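Local coordinates for putative leucoanthocyanidin reductase 1 (Vitis vinifera, PDB 3I6I), which catalyses the NADPH-dependent reduction of leucoanthocyanidins in flavonoid biosynthesis, using a Rossmann-fold dinucleotide-binding domain of the short-chain dehydrogenase/reductase type, at residues Thr19-Gln24 and Asn160-Trp165; Thr28-Leu31 and Pro36-Ile39; Leu134-Glu139 and Ala270-Asp275; Ile201-Met206 and Pro300-Arg305; Asn231-Val236 and Glu309-Tyr314. All coordinates share one frame; numbering follows the deposited sequence. Where two conformers were deposited one is given.

Along the chain, contact 2 is nested inside the loop closed by contact 1, and the two share helix 21-32: contact 1 uses its N-terminal turn at NADPH, and contact 2, about 17 Å away between centres, ties a later turn to strand 37-41 of the parallel Rossmann sheet. Helix 198-208 carries contact 4 and touches both, through Ile201 against Ile22 and Ile162 and through Met206 against Ser30. Contact 5 meets contact 1 where Tyr314 reaches Ala163 O, and contact 4 where Arg305 approaches Glu313. Contact 3 touches none of them but, like contact 1, lies beside the cofactor. Helix 198-208 thus joins the Rossmann core to later parts of the chain that probably form the substrate side.

Contact 1: residues Thr19-Gln24 and Asn160-Trp165; sequences TGFIGQ and NSIASW. With NDP (NADPH dihydro-nicotinamide-adenine-dinucleotide phosphate), chain B.
Phe21 and Ile162 meet beside NADPH where the first turn of helix 21-32, following the glycine-rich loop of the Rossmann fold, faces strand 161-162. The two side chains approach from opposite directions. CG of Phe21 is anti to its backbone N (chi1 -180°), which carries the ring out to the isoleucine, and Phe21 CE2 lies 3.4 Å from Ile162 CD1, the methyl coming in at a slant. Ile162 CG1 is likewise anti to N, and a chi2 of 133° sets CD1 against Phe21 CE2 and CZ. Ile22 runs past Ile162 in the opposite sense, and their CD1 methyls are 4.0 Å apart; Phe120 packs on Ile22.

The backbone of the same turn holds the pyrophosphate, Phe21 N donating to NDP O2A at 2.9 Å and Ile22 N to NDP O1N in a nearly straight bond (172°). The nicotinamide C5N comes up to the edge of the Phe21 ring. At the adenosine end, Thr19 OG1 is hydrogen-bonded to the ribose hydroxyl NDP O3B at 2.6 Å.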
# COMPACT_ATOMS: atom_id res chain seq x y z
N THR A 19 5.86 11.02 -3.78
CA THR A 19 5.01 12.13 -3.31
C THR A 19 3.58 11.70 -3.02
O THR A 19 2.76 12.51 -2.55
CB THR A 19 4.98 13.32 -4.29
OG1 THR A 19 4.29 12.95 -5.49
CG2 THR A 19 6.36 13.78 -4.62
N GLY A 20 3.31 10.42 -3.26
CA GLY A 20 2.04 9.78 -3.00
C GLY A 20 1.84 9.42 -1.54
O GLY A 20 2.75 9.54 -0.72
N PHE A 21 0.62 9.04 -1.21
CA PHE A 21 0.28 8.77 0.17
C PHE A 21 1.18 7.65 0.77
O PHE A 21 1.93 7.88 1.74
CB PHE A 21 -1.19 8.40 0.22
CG PHE A 21 -1.69 8.10 1.58
CD1 PHE A 21 -1.61 9.05 2.59
CD2 PHE A 21 -2.25 6.87 1.87
CE1 PHE A 21 -2.08 8.78 3.88
CE2 PHE A 21 -2.73 6.60 3.16
CZ PHE A 21 -2.64 7.57 4.16
N ILE A 22 1.16 6.47 0.16
CA ILE A 22 2.02 5.38 0.60
C ILE A 22 3.49 5.67 0.32
O ILE A 22 4.39 5.35 1.11
CB ILE A 22 1.60 4.01 -0.08
CG1 ILE A 22 0.23 3.58 0.43
CG2 ILE A 22 2.66 2.89 0.12
CD1 ILE A 22 0.15 3.41 1.94
N GLY A 23 3.75 6.21 -0.85
CA GLY A 23 5.10 6.50 -1.27
C GLY A 23 5.88 7.37 -0.30
O GLY A 23 7.07 7.12 -0.10
N GLN A 24 5.23 8.34 0.35
CA GLN A 24 5.90 9.25 1.30
C GLN A 24 6.45 8.43 2.49
O GLN A 24 7.58 8.65 2.97
CB GLN A 24 4.94 10.35 1.85
CG GLN A 24 4.54 11.48 0.87
CD GLN A 24 3.34 12.36 1.39
N ASN A 160 -2.43 -4.91 3.60
CA ASN A 160 -3.79 -4.79 4.13
C ASN A 160 -4.14 -3.31 4.34
O ASN A 160 -3.71 -2.51 3.54
CB ASN A 160 -3.99 -5.68 5.35
CG ASN A 160 -4.08 -7.15 4.96
OD1 ASN A 160 -4.73 -7.52 3.97
ND2 ASN A 160 -3.37 -8.01 5.72
N SER A 161 -4.94 -2.94 5.33
CA SER A 161 -5.46 -1.57 5.39
C SER A 161 -4.56 -0.60 6.15
O SER A 161 -4.09 -0.90 7.25
CB SER A 161 -6.87 -1.57 6.01
OG SER A 161 -7.74 -2.29 5.17
N ILE A 162 -4.42 0.63 5.66
CA ILE A 162 -3.83 1.69 6.46
C ILE A 162 -4.75 2.00 7.65
O ILE A 162 -5.95 1.87 7.56
CB ILE A 162 -3.54 2.97 5.61
CG1 ILE A 162 -2.57 3.91 6.35
CG2 ILE A 162 -4.83 3.68 5.25
CD1 ILE A 162 -1.43 4.43 5.48
N ALA A 163 -4.17 2.35 8.78
CA ALA A 163 -4.89 2.54 10.02
C ALA A 163 -5.64 3.86 10.04
O ALA A 163 -5.30 4.77 10.78
CB ALA A 163 -3.99 2.44 11.15
N SER A 164 -6.67 3.96 9.22
CA SER A 164 -7.53 5.12 9.19
C SER A 164 -8.93 4.57 9.33
O SER A 164 -9.12 3.36 9.35
CB SER A 164 -7.38 5.89 7.88
OG SER A 164 -7.60 5.05 6.76
N TRP A 165 -9.90 5.47 9.45
CA TRP A 165 -11.28 5.04 9.49
C TRP A 165 -11.66 4.65 8.05
O TRP A 165 -11.44 5.44 7.15
CB TRP A 165 -12.24 6.10 10.07
CG TRP A 165 -13.57 5.47 10.21
CD1 TRP A 165 -14.55 5.43 9.27
CD2 TRP A 165 -14.02 4.64 11.29
NE1 TRP A 165 -15.60 4.67 9.72
CE2 TRP A 165 -15.30 4.18 10.95
CE3 TRP A 165 -13.45 4.25 12.51
CZ2 TRP A 165 -16.04 3.34 11.80
CZ3 TRP A 165 -14.19 3.43 13.35
CH2 TRP A 165 -15.46 2.99 12.99
PA NDP B . -0.89 8.45 -5.03
O1A NDP B . -1.83 8.91 -6.12
O2A NDP B . -1.03 9.14 -3.55
O5B NDP B . 0.67 8.58 -5.39
C5B NDP B . 1.14 8.15 -6.63
C4B NDP B . 2.54 8.56 -6.86
O4B NDP B . 2.84 7.96 -8.18
C3B NDP B . 2.69 10.09 -7.03
O3B NDP B . 3.97 10.57 -6.52
C2B NDP B . 2.63 10.28 -8.54
O2B NDP B . 3.35 11.45 -8.92
C1B NDP B . 3.42 9.05 -8.99
N9A NDP B . 3.26 8.66 -10.39
C8A NDP B . 2.12 8.31 -10.98
N7A NDP B . 2.37 7.99 -12.25
C5A NDP B . 3.68 8.10 -12.47
C6A NDP B . 4.50 7.90 -13.58
N6A NDP B . 3.98 7.48 -14.74
N1A NDP B . 5.82 8.13 -13.47
C2A NDP B . 6.34 8.52 -12.30
N3A NDP B . 5.60 8.71 -11.21
C4A NDP B . 4.26 8.52 -11.28
O3 NDP B . -1.11 6.87 -4.83
PN NDP B . -1.44 6.02 -3.48
O1N NDP B . -0.51 6.14 -2.33
O2N NDP B . -2.97 6.30 -3.23
O5D NDP B . -1.44 4.52 -4.16
C5D NDP B . -0.21 3.78 -4.26
C4D NDP B . -0.52 2.31 -4.23
O4D NDP B . -0.97 2.08 -2.86
C3D NDP B . -1.64 1.86 -5.14
O3D NDP B . -1.35 0.55 -5.59
C2D NDP B . -2.83 1.80 -4.20
O2D NDP B . -3.68 0.77 -4.66
C1D NDP B . -2.20 1.37 -2.88
N1N NDP B . -2.85 1.92 -1.64
C2N NDP B . -3.08 1.10 -0.50
C3N NDP B . -3.96 1.47 0.43
C7N NDP B . -4.17 0.59 1.67
O7N NDP B . -3.51 -0.43 1.85
N7N NDP B . -5.04 1.04 2.57
C4N NDP B . -4.74 2.79 0.25
C5N NDP B . -3.98 3.75 -0.66
C6N NDP B . -3.05 3.31 -1.49
P2B NDP B . 2.49 12.75 -9.55
O1X NDP B . 1.63 13.34 -8.49
O2X NDP B . 3.63 13.68 -10.16
O3X NDP B . 1.63 12.16 -10.75

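Contact 2: residues Thr28-Leu31 and Pro36-Ile39; sequences TASL and PTYI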
# COMPACT_ATOMS: atom_id res chain seq x y z
N THR A 28 10.52 7.85 3.17
CA THR A 28 11.04 8.30 4.44
C THR A 28 11.72 7.17 5.16
O THR A 28 12.78 7.36 5.73
CB THR A 28 9.91 8.94 5.31
OG1 THR A 28 9.43 10.11 4.64
CG2 THR A 28 10.42 9.36 6.70
N ALA A 29 11.10 5.98 5.14
CA ALA A 29 11.66 4.78 5.77
C ALA A 29 12.98 4.38 5.13
O ALA A 29 13.94 4.06 5.81
CB ALA A 29 10.65 3.60 5.63
N SER A 30 13.02 4.41 3.80
CA SER A 30 14.26 4.13 3.07
C SER A 30 15.40 5.07 3.53
O SER A 30 16.50 4.63 3.86
CB SER A 30 14.03 4.20 1.56
OG SER A 30 15.17 3.73 0.86
N LEU A 31 15.13 6.37 3.63
CA LEU A 31 16.14 7.33 4.08
C LEU A 31 16.53 7.16 5.56
O LEU A 31 17.70 7.22 5.90
CB LEU A 31 15.66 8.75 3.80
CG LEU A 31 15.64 9.05 2.29
CD1 LEU A 31 14.61 10.11 1.96
CD2 LEU A 31 17.04 9.49 1.83
N PRO A 36 20.89 4.29 0.30
CA PRO A 36 20.99 5.33 -0.73
C PRO A 36 19.70 5.35 -1.53
O PRO A 36 19.29 4.31 -2.07
CB PRO A 36 22.16 4.88 -1.60
CG PRO A 36 22.83 3.77 -0.85
CD PRO A 36 21.85 3.19 0.09
N THR A 37 19.05 6.51 -1.57
CA THR A 37 17.69 6.59 -2.04
C THR A 37 17.51 7.65 -3.11
O THR A 37 17.83 8.81 -2.89
CB THR A 37 16.70 6.86 -0.88
OG1 THR A 37 16.83 5.82 0.10
CG2 THR A 37 15.25 6.89 -1.38
N TYR A 38 16.98 7.23 -4.26
CA TYR A 38 16.78 8.10 -5.41
C TYR A 38 15.28 8.20 -5.63
O TYR A 38 14.58 7.20 -5.56
CB TYR A 38 17.42 7.51 -6.68
CG TYR A 38 18.94 7.46 -6.66
CD1 TYR A 38 19.70 8.33 -7.43
CD2 TYR A 38 19.60 6.56 -5.83
CE1 TYR A 38 21.07 8.28 -7.39
CE2 TYR A 38 20.95 6.51 -5.77
CZ TYR A 38 21.70 7.36 -6.55
OH TYR A 38 23.06 7.27 -6.47
N ILE A 39 14.80 9.40 -5.88
CA ILE A 39 13.37 9.67 -5.95
C ILE A 39 13.04 10.18 -7.35
O ILE A 39 13.60 11.21 -7.77
CB ILE A 39 12.99 10.75 -4.91
CG1 ILE A 39 13.24 10.21 -3.47
CG2 ILE A 39 11.57 11.26 -5.10
CD1 ILE A 39 12.54 8.96 -3.15
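Ser30 OG donates a hydrogen bond to Thr37 OG1 at 2.8 Å, joining helix 21-32 to the start of strand 37-41 within a beta-alpha-beta unit of the Rossmann fold. The serine hydroxyl stands anti to its backbone N (chi1 -171°), a rotation that points it at the strand. Next to it, the Leu31 side chain crosses that of Thr37 obliquely, with Leu31 CD2 3.8 Å from Thr37 CB, so the threonine is met by a hydroxyl and by a methyl of consecutive helix residues. The Thr37 methyl CG2 also packs near the serine, 3.9 Å from Ser30 OG.

Further out, Thr37 OG1 is hydrogen-bonded to Arg35 O in the turn between helix and strand. Leu57 of helix 48-59 covers Leu31, while Val13 of the neighbouring strand and Met206 of helix 198-208 lie against Ser30. With Ser30 as the donor to it and Arg35 O as a second partner, the buried threonine hydroxyl can accept and donate at once, and it ties the helix to the connection as well as to the strand.

Contact 3: residues Leu134-Glu139 and Ala270-Asp275; sequences LNMYRE and AAFTHD. With ACY (acetic acid), chain C.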
# COMPACT_ATOMS: atom_id res chain seq x y z
N LEU A 134 -12.27 -4.85 -9.27
CA LEU A 134 -11.73 -5.99 -10.02
C LEU A 134 -10.84 -5.55 -11.17
O LEU A 134 -9.83 -6.20 -11.43
CB LEU A 134 -12.83 -6.92 -10.53
CG LEU A 134 -12.45 -8.30 -11.10
CD1 LEU A 134 -11.55 -9.15 -10.16
CD2 LEU A 134 -13.69 -9.09 -11.54
N ASN A 135 -11.23 -4.48 -11.86
CA ASN A 135 -10.40 -3.98 -12.98
C ASN A 135 -9.03 -3.57 -12.53
O ASN A 135 -8.04 -3.91 -13.17
CB ASN A 135 -11.09 -2.82 -13.68
CG ASN A 135 -10.43 -2.50 -15.01
OD1 ASN A 135 -10.44 -3.31 -15.92
ND2 ASN A 135 -9.79 -1.36 -15.08
N MET A 136 -8.95 -2.88 -11.38
CA MET A 136 -7.69 -2.54 -10.81
C MET A 136 -6.84 -3.77 -10.49
O MET A 136 -5.65 -3.78 -10.78
CB MET A 136 -7.85 -1.71 -9.53
CG MET A 136 -6.51 -1.15 -9.08
SD MET A 136 -6.61 -0.07 -7.64
CE MET A 136 -7.80 1.14 -8.16
N TYR A 137 -7.47 -4.82 -9.93
CA TYR A 137 -6.77 -6.05 -9.66
C TYR A 137 -6.36 -6.78 -10.94
O TYR A 137 -5.24 -7.32 -10.97
CB TYR A 137 -7.58 -6.96 -8.75
CG TYR A 137 -7.52 -6.55 -7.29
CD1 TYR A 137 -7.00 -5.32 -6.90
CD2 TYR A 137 -7.98 -7.42 -6.31
CE1 TYR A 137 -6.97 -4.94 -5.56
CE2 TYR A 137 -7.95 -7.06 -4.99
CZ TYR A 137 -7.43 -5.85 -4.61
OH TYR A 137 -7.44 -5.49 -3.27
N ARG A 138 -7.18 -6.73 -11.99
CA ARG A 138 -6.76 -7.20 -13.32
C ARG A 138 -5.48 -6.54 -13.79
O ARG A 138 -4.60 -7.25 -14.31
CB ARG A 138 -7.83 -7.08 -14.38
CG ARG A 138 -8.94 -8.08 -14.30
CD ARG A 138 -9.73 -8.09 -15.64
NE ARG A 138 -10.48 -6.86 -15.75
CZ ARG A 138 -11.70 -6.64 -15.25
NH1 ARG A 138 -12.40 -7.60 -14.68
NH2 ARG A 138 -12.24 -5.44 -15.38
N GLU A 139 -5.36 -5.22 -13.61
CA GLU A 139 -4.14 -4.50 -14.00
C GLU A 139 -2.94 -4.91 -13.13
O GLU A 139 -1.85 -5.12 -13.66
CB GLU A 139 -4.38 -3.01 -13.92
CG GLU A 139 -5.40 -2.56 -14.98
CD GLU A 139 -5.62 -1.07 -15.04
OE1 GLU A 139 -5.06 -0.32 -14.19
OE2 GLU A 139 -6.36 -0.64 -15.95
N ALA A 270 -15.63 1.57 -2.76
CA ALA A 270 -16.79 0.79 -2.35
C ALA A 270 -16.60 -0.73 -2.57
O ALA A 270 -16.90 -1.58 -1.73
CB ALA A 270 -18.05 1.31 -3.06
N ALA A 271 -16.09 -1.09 -3.75
CA ALA A 271 -15.83 -2.49 -4.08
C ALA A 271 -14.82 -3.12 -3.10
O ALA A 271 -15.01 -4.23 -2.62
CB ALA A 271 -15.30 -2.55 -5.52
N PHE A 272 -13.75 -2.40 -2.77
CA PHE A 272 -12.76 -2.97 -1.81
C PHE A 272 -13.31 -3.04 -0.38
O PHE A 272 -13.02 -4.00 0.33
CB PHE A 272 -11.49 -2.15 -1.82
CG PHE A 272 -10.74 -2.18 -3.13
CD1 PHE A 272 -10.75 -3.28 -3.98
CD2 PHE A 272 -10.01 -1.08 -3.50
CE1 PHE A 272 -10.03 -3.25 -5.18
CE2 PHE A 272 -9.27 -1.07 -4.67
CZ PHE A 272 -9.29 -2.16 -5.51
N THR A 273 -14.13 -2.06 0.02
CA THR A 273 -14.86 -2.11 1.32
C THR A 273 -15.71 -3.38 1.43
O THR A 273 -15.73 -4.06 2.47
CB THR A 273 -15.73 -0.83 1.53
OG1 THR A 273 -14.88 0.34 1.45
CG2 THR A 273 -16.39 -0.82 2.93
N HIS A 274 -16.46 -3.69 0.39
CA HIS A 274 -17.26 -4.91 0.31
C HIS A 274 -16.38 -6.15 0.44
O HIS A 274 -16.67 -7.07 1.23
CB HIS A 274 -18.02 -4.93 -1.00
CG HIS A 274 -18.81 -6.17 -1.24
ND1 HIS A 274 -18.37 -7.20 -2.03
CD2 HIS A 274 -20.07 -6.50 -0.86
CE1 HIS A 274 -19.29 -8.15 -2.06
NE2 HIS A 274 -20.33 -7.75 -1.35
N ASP A 275 -15.29 -6.19 -0.31
CA ASP A 275 -14.41 -7.35 -0.28
C ASP A 275 -13.86 -7.60 1.14
O ASP A 275 -13.81 -8.76 1.59
CB ASP A 275 -13.27 -7.19 -1.30
CG ASP A 275 -12.76 -8.54 -1.84
OD1 ASP A 275 -13.39 -9.65 -1.67
OD2 ASP A 275 -11.68 -8.48 -2.48
C ACY C . -6.09 -2.63 -2.25
O ACY C . -5.43 -1.59 -2.48
OXT ACY C . -5.75 -3.79 -2.61
CH3 ACY C . -7.36 -2.43 -1.46
O HOH W 1 -10.24 -6.28 -2.45
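Two helical segments, 134-139 within helix 133-149 and 270-275 within helix 266-277, are bridged by their side chains, Tyr137 and Phe272 above all. These reach across from opposite directions, their rings nearly parallel, at 24°, but slid apart with centroids 5.0 Å from each other. Phe272 CE1 lies over a face of the tyrosine, 3.5 Å from Tyr137 CE1. Met136 runs out extended (chi1 -170°, chi2 176°), which brings its SD to the edge of the Phe272 ring, 4.0 Å from Phe272 CZ, in a Met-aromatic contact. Over one Phe272 face, ACY CH3 of a bound acetate lies 3.6 Å from Phe272 CD2.

Replacing Phe272 by alanine would probably leave the Tyr137 face and the Met136 sulfur without their partner and open a gap between the helices.

Tyr137 OH donates a very short 2.5 Å bond to ACY OXT, and a water bridges Tyr137 OH to Asp275 OD2. The acetate, probably from the crystallisation liquor, is also held by His122 N. With these two donors beside an apolar aromatic surface, the pocket probably suits a carboxylate.

Contact 4: residues Ile201-Met206 and Pro300-Arg305; sequences IGKFTM and PEDSFR
A slid-apart parallel pair of rings and a salt bridge together join helix 198-208 to the loop between helices 295-298 and 307-315. The planes of Phe204 and Phe304 are only 2° apart and their centroids are separated by 4.4 Å. Each ring lays an outer atom over the rim of the other's face, Phe204 CE2 and Phe304 CE2 being 3.3 Å apart. The loop also meets Phe204 through Asp302: its carbonyl, Asp302 O, lies 3.5 Å from Phe204 CZ, and its carboxylate slides past the ring in the opposite direction.

Lys203 and Asp302 approach from opposite directions. CG of the lysine is anti to N (chi1 176°) and the chain stays extended beyond it. This lets Lys203 NZ donate the hydrogen bond of the salt bridge to Asp302 OD1 (2.9 Å) on the syn side, tilted 23° out of the carboxylate plane. A water accepts from Lys203 NZ and donates to Ser303 O, adding an indirect link to the loop.

Val295 packs against both rings, and Phe221 and Tyr299 also touch Phe204. With a serine in place of Phe204, the Phe304 face would probably lose its aromatic neighbour and a gap would open beside Asp302 O.

The lysine's charge is thus probably largely balanced by the aspartate at the partly exposed margin, while the Phe204-Phe304 pair supplies the apolar part of the contact.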
# COMPACT_ATOMS: atom_id res chain seq x y z
N ILE A 201 3.99 0.54 7.49
CA ILE A 201 4.02 0.10 6.09
C ILE A 201 5.37 0.48 5.48
O ILE A 201 6.02 -0.33 4.80
CB ILE A 201 2.91 0.73 5.28
CG1 ILE A 201 1.55 0.27 5.79
CG2 ILE A 201 3.10 0.35 3.73
CD1 ILE A 201 0.38 1.03 5.16
N GLY A 202 5.85 1.71 5.72
CA GLY A 202 7.15 2.11 5.20
C GLY A 202 8.31 1.31 5.80
O GLY A 202 9.16 0.78 5.10
N LYS A 203 8.33 1.21 7.12
CA LYS A 203 9.45 0.60 7.82
C LYS A 203 9.62 -0.84 7.39
O LYS A 203 10.73 -1.29 7.02
CB LYS A 203 9.19 0.67 9.31
CG LYS A 203 10.23 -0.00 10.19
CD LYS A 203 9.81 0.15 11.67
CE LYS A 203 10.40 -0.95 12.55
NZ LYS A 203 9.99 -0.76 14.00
N PHE A 204 8.52 -1.58 7.43
CA PHE A 204 8.60 -3.01 7.17
C PHE A 204 8.77 -3.29 5.68
O PHE A 204 9.51 -4.17 5.35
CB PHE A 204 7.47 -3.78 7.83
CG PHE A 204 7.59 -3.80 9.32
CD1 PHE A 204 8.57 -4.56 9.93
CD2 PHE A 204 6.74 -3.06 10.13
CE1 PHE A 204 8.71 -4.57 11.30
CE2 PHE A 204 6.86 -3.08 11.51
CZ PHE A 204 7.84 -3.83 12.10
N THR A 205 8.15 -2.50 4.81
CA THR A 205 8.45 -2.61 3.40
C THR A 205 9.95 -2.52 3.09
O THR A 205 10.50 -3.33 2.31
CB THR A 205 7.69 -1.54 2.58
OG1 THR A 205 6.29 -1.82 2.61
CG2 THR A 205 8.18 -1.52 1.08
N MET A 206 10.62 -1.52 3.66
CA MET A 206 12.00 -1.31 3.31
C MET A 206 12.87 -2.45 3.85
O MET A 206 13.90 -2.74 3.25
CB MET A 206 12.48 0.10 3.70
CG MET A 206 11.85 1.18 2.79
SD MET A 206 11.88 0.78 0.98
CE MET A 206 13.62 0.57 0.76
N PRO A 300 10.62 -10.74 14.26
CA PRO A 300 10.09 -10.93 15.62
C PRO A 300 10.61 -9.89 16.61
O PRO A 300 11.70 -9.33 16.44
CB PRO A 300 10.62 -12.32 16.03
CG PRO A 300 11.81 -12.58 15.09
CD PRO A 300 11.43 -11.89 13.80
N GLU A 301 9.82 -9.64 17.65
CA GLU A 301 10.20 -8.69 18.71
C GLU A 301 10.43 -7.26 18.16
O GLU A 301 11.37 -6.53 18.57
CB GLU A 301 11.39 -9.19 19.51
CG GLU A 301 11.01 -10.35 20.43
CD GLU A 301 12.19 -10.89 21.20
OE1 GLU A 301 13.22 -10.19 21.29
OE2 GLU A 301 12.08 -12.02 21.71
N ASP A 302 9.59 -6.90 17.20
CA ASP A 302 9.64 -5.59 16.55
C ASP A 302 8.19 -5.14 16.37
O ASP A 302 7.57 -5.31 15.31
CB ASP A 302 10.39 -5.71 15.23
CG ASP A 302 10.90 -4.37 14.72
OD1 ASP A 302 10.41 -3.34 15.23
OD2 ASP A 302 11.76 -4.34 13.80
N SER A 303 7.65 -4.60 17.45
CA SER A 303 6.22 -4.33 17.57
C SER A 303 5.68 -3.32 16.56
O SER A 303 6.32 -2.32 16.27
CB SER A 303 5.91 -3.79 18.98
OG SER A 303 6.11 -4.78 19.96
N PHE A 304 4.48 -3.61 16.08
CA PHE A 304 3.71 -2.70 15.24
C PHE A 304 3.05 -1.69 16.14
O PHE A 304 2.59 -2.04 17.22
CB PHE A 304 2.61 -3.47 14.50
CG PHE A 304 3.06 -4.05 13.19
CD1 PHE A 304 2.48 -3.65 12.02
CD2 PHE A 304 4.13 -4.94 13.15
CE1 PHE A 304 2.90 -4.16 10.79
CE2 PHE A 304 4.59 -5.45 11.94
CZ PHE A 304 3.98 -5.06 10.76
N ARG A 305 2.96 -0.45 15.67
CA ARG A 305 2.11 0.55 16.33
C ARG A 305 0.65 0.04 16.38
O ARG A 305 0.12 -0.47 15.39
CB ARG A 305 2.16 1.86 15.51
CG ARG A 305 3.54 2.50 15.52
CD ARG A 305 3.56 3.76 14.71
NE ARG A 305 2.85 4.84 15.40
CZ ARG A 305 2.50 5.99 14.85
NH1 ARG A 305 2.77 6.27 13.56
NH2 ARG A 305 1.85 6.87 15.58
O HOH W 2 6.93 -0.29 14.50

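Contact 5: residues Asn231-Val236 and Glu309-Tyr314; sequences NELASV and ECFGEY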
# COMPACT_ATOMS: atom_id res chain seq x y z
N ASN A 231 -16.84 -3.15 14.35
CA ASN A 231 -17.38 -2.88 15.70
C ASN A 231 -16.27 -2.62 16.76
O ASN A 231 -16.37 -1.73 17.60
CB ASN A 231 -18.34 -3.97 16.15
CG ASN A 231 -19.75 -3.80 15.57
OD1 ASN A 231 -20.30 -2.72 15.61
ND2 ASN A 231 -20.33 -4.88 15.06
N GLU A 232 -15.17 -3.36 16.64
CA GLU A 232 -14.06 -3.18 17.55
C GLU A 232 -13.35 -1.85 17.29
O GLU A 232 -12.98 -1.14 18.23
CB GLU A 232 -13.10 -4.39 17.44
CG GLU A 232 -13.76 -5.70 17.92
CD GLU A 232 -12.93 -6.96 17.63
OE1 GLU A 232 -12.20 -7.03 16.61
OE2 GLU A 232 -12.97 -7.88 18.47
N LEU A 233 -13.21 -1.51 16.01
CA LEU A 233 -12.55 -0.30 15.57
C LEU A 233 -13.33 0.91 16.11
O LEU A 233 -12.75 1.85 16.69
CB LEU A 233 -12.46 -0.28 14.05
CG LEU A 233 -11.47 0.73 13.43
CD1 LEU A 233 -9.98 0.31 13.67
CD2 LEU A 233 -11.72 0.92 11.89
N ALA A 234 -14.65 0.84 15.97
CA ALA A 234 -15.55 1.83 16.60
C ALA A 234 -15.32 1.98 18.09
O ALA A 234 -15.20 3.09 18.62
CB ALA A 234 -17.01 1.46 16.33
N SER A 235 -15.24 0.86 18.79
CA SER A 235 -15.02 0.91 20.22
C SER A 235 -13.69 1.53 20.62
O SER A 235 -13.64 2.25 21.63
CB SER A 235 -15.20 -0.47 20.84
OG SER A 235 -16.52 -0.93 20.62
N VAL A 236 -12.62 1.29 19.86
CA VAL A 236 -11.35 1.96 20.12
C VAL A 236 -11.50 3.48 20.01
O VAL A 236 -10.97 4.23 20.81
CB VAL A 236 -10.22 1.54 19.15
CG1 VAL A 236 -8.97 2.32 19.54
CG2 VAL A 236 -9.98 0.03 19.20
N GLU A 309 -2.82 3.74 19.47
CA GLU A 309 -1.78 4.74 19.33
C GLU A 309 -2.08 5.63 18.12
O GLU A 309 -2.05 6.85 18.22
CB GLU A 309 -0.41 4.08 19.17
CG GLU A 309 0.07 3.34 20.40
N CYS A 310 -2.37 5.00 16.99
CA CYS A 310 -2.70 5.75 15.76
C CYS A 310 -3.87 6.71 15.94
O CYS A 310 -3.80 7.87 15.51
CB CYS A 310 -3.07 4.82 14.61
SG CYS A 310 -1.73 3.84 14.05
N PHE A 311 -4.95 6.21 16.54
CA PHE A 311 -6.15 7.02 16.80
C PHE A 311 -5.81 8.16 17.77
O PHE A 311 -6.36 9.26 17.66
CB PHE A 311 -7.29 6.15 17.34
CG PHE A 311 -8.05 5.38 16.27
CD1 PHE A 311 -7.65 5.37 14.94
CD2 PHE A 311 -9.16 4.64 16.63
CE1 PHE A 311 -8.38 4.68 13.99
CE2 PHE A 311 -9.88 3.93 15.68
CZ PHE A 311 -9.49 3.95 14.36
N GLY A 312 -4.89 7.90 18.70
CA GLY A 312 -4.33 8.94 19.57
C GLY A 312 -3.79 10.18 18.86
O GLY A 312 -4.00 11.30 19.32
N GLU A 313 -3.10 10.01 17.72
CA GLU A 313 -2.61 11.18 16.99
C GLU A 313 -3.69 11.86 16.12
O GLU A 313 -3.60 13.06 15.89
CB GLU A 313 -1.32 10.89 16.20
CG GLU A 313 -1.42 9.87 15.07
CD GLU A 313 -0.10 9.70 14.31
OE1 GLU A 313 0.78 10.58 14.41
OE2 GLU A 313 0.05 8.68 13.60
N TYR A 314 -4.71 11.12 15.68
CA TYR A 314 -5.89 11.75 15.07
C TYR A 314 -6.58 12.67 16.07
O TYR A 314 -7.08 13.73 15.71
CB TYR A 314 -6.93 10.71 14.59
CG TYR A 314 -6.52 9.82 13.43
CD1 TYR A 314 -5.81 10.33 12.34
CD2 TYR A 314 -6.87 8.49 13.41
CE1 TYR A 314 -5.44 9.51 11.27
CE2 TYR A 314 -6.51 7.65 12.35
CZ TYR A 314 -5.80 8.18 11.28
OH TYR A 314 -5.43 7.38 10.23
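Phe311 reaches from helix 307-315 to helix 230-241, its ring set against Leu233 and Val236, residues three apart on the facing helix. The ring's far end meets the leucine: Phe311 CZ is 3.7 Å from Leu233 CD1. Nearer its root, Phe311 CD2 lies 3.7 Å from Val236 CG1. Both aliphatic side chains cross the phenylalanine at about a right angle. Val236 CG1 is anti to its backbone N (chi1 180°), a rotation that directs this methyl at the ring. The backbone takes part too, because Leu233 O sits in the ring plane at its edge, 3.7 Å from Phe311 CE2. Apart from this carbonyl the contact is wholly apolar, and it is buried.

Trp165 and Pro166 cover Leu233, which also touches Val307 at the start of the helix bearing Phe311. One turn on from Phe311, Tyr314 OH is hydrogen-bonded to Ala163 O, tying helix 307-315 to the chain just after strand 161-162, while Ala234 of helix 230-241 packs on Phe183 of strand 183-186.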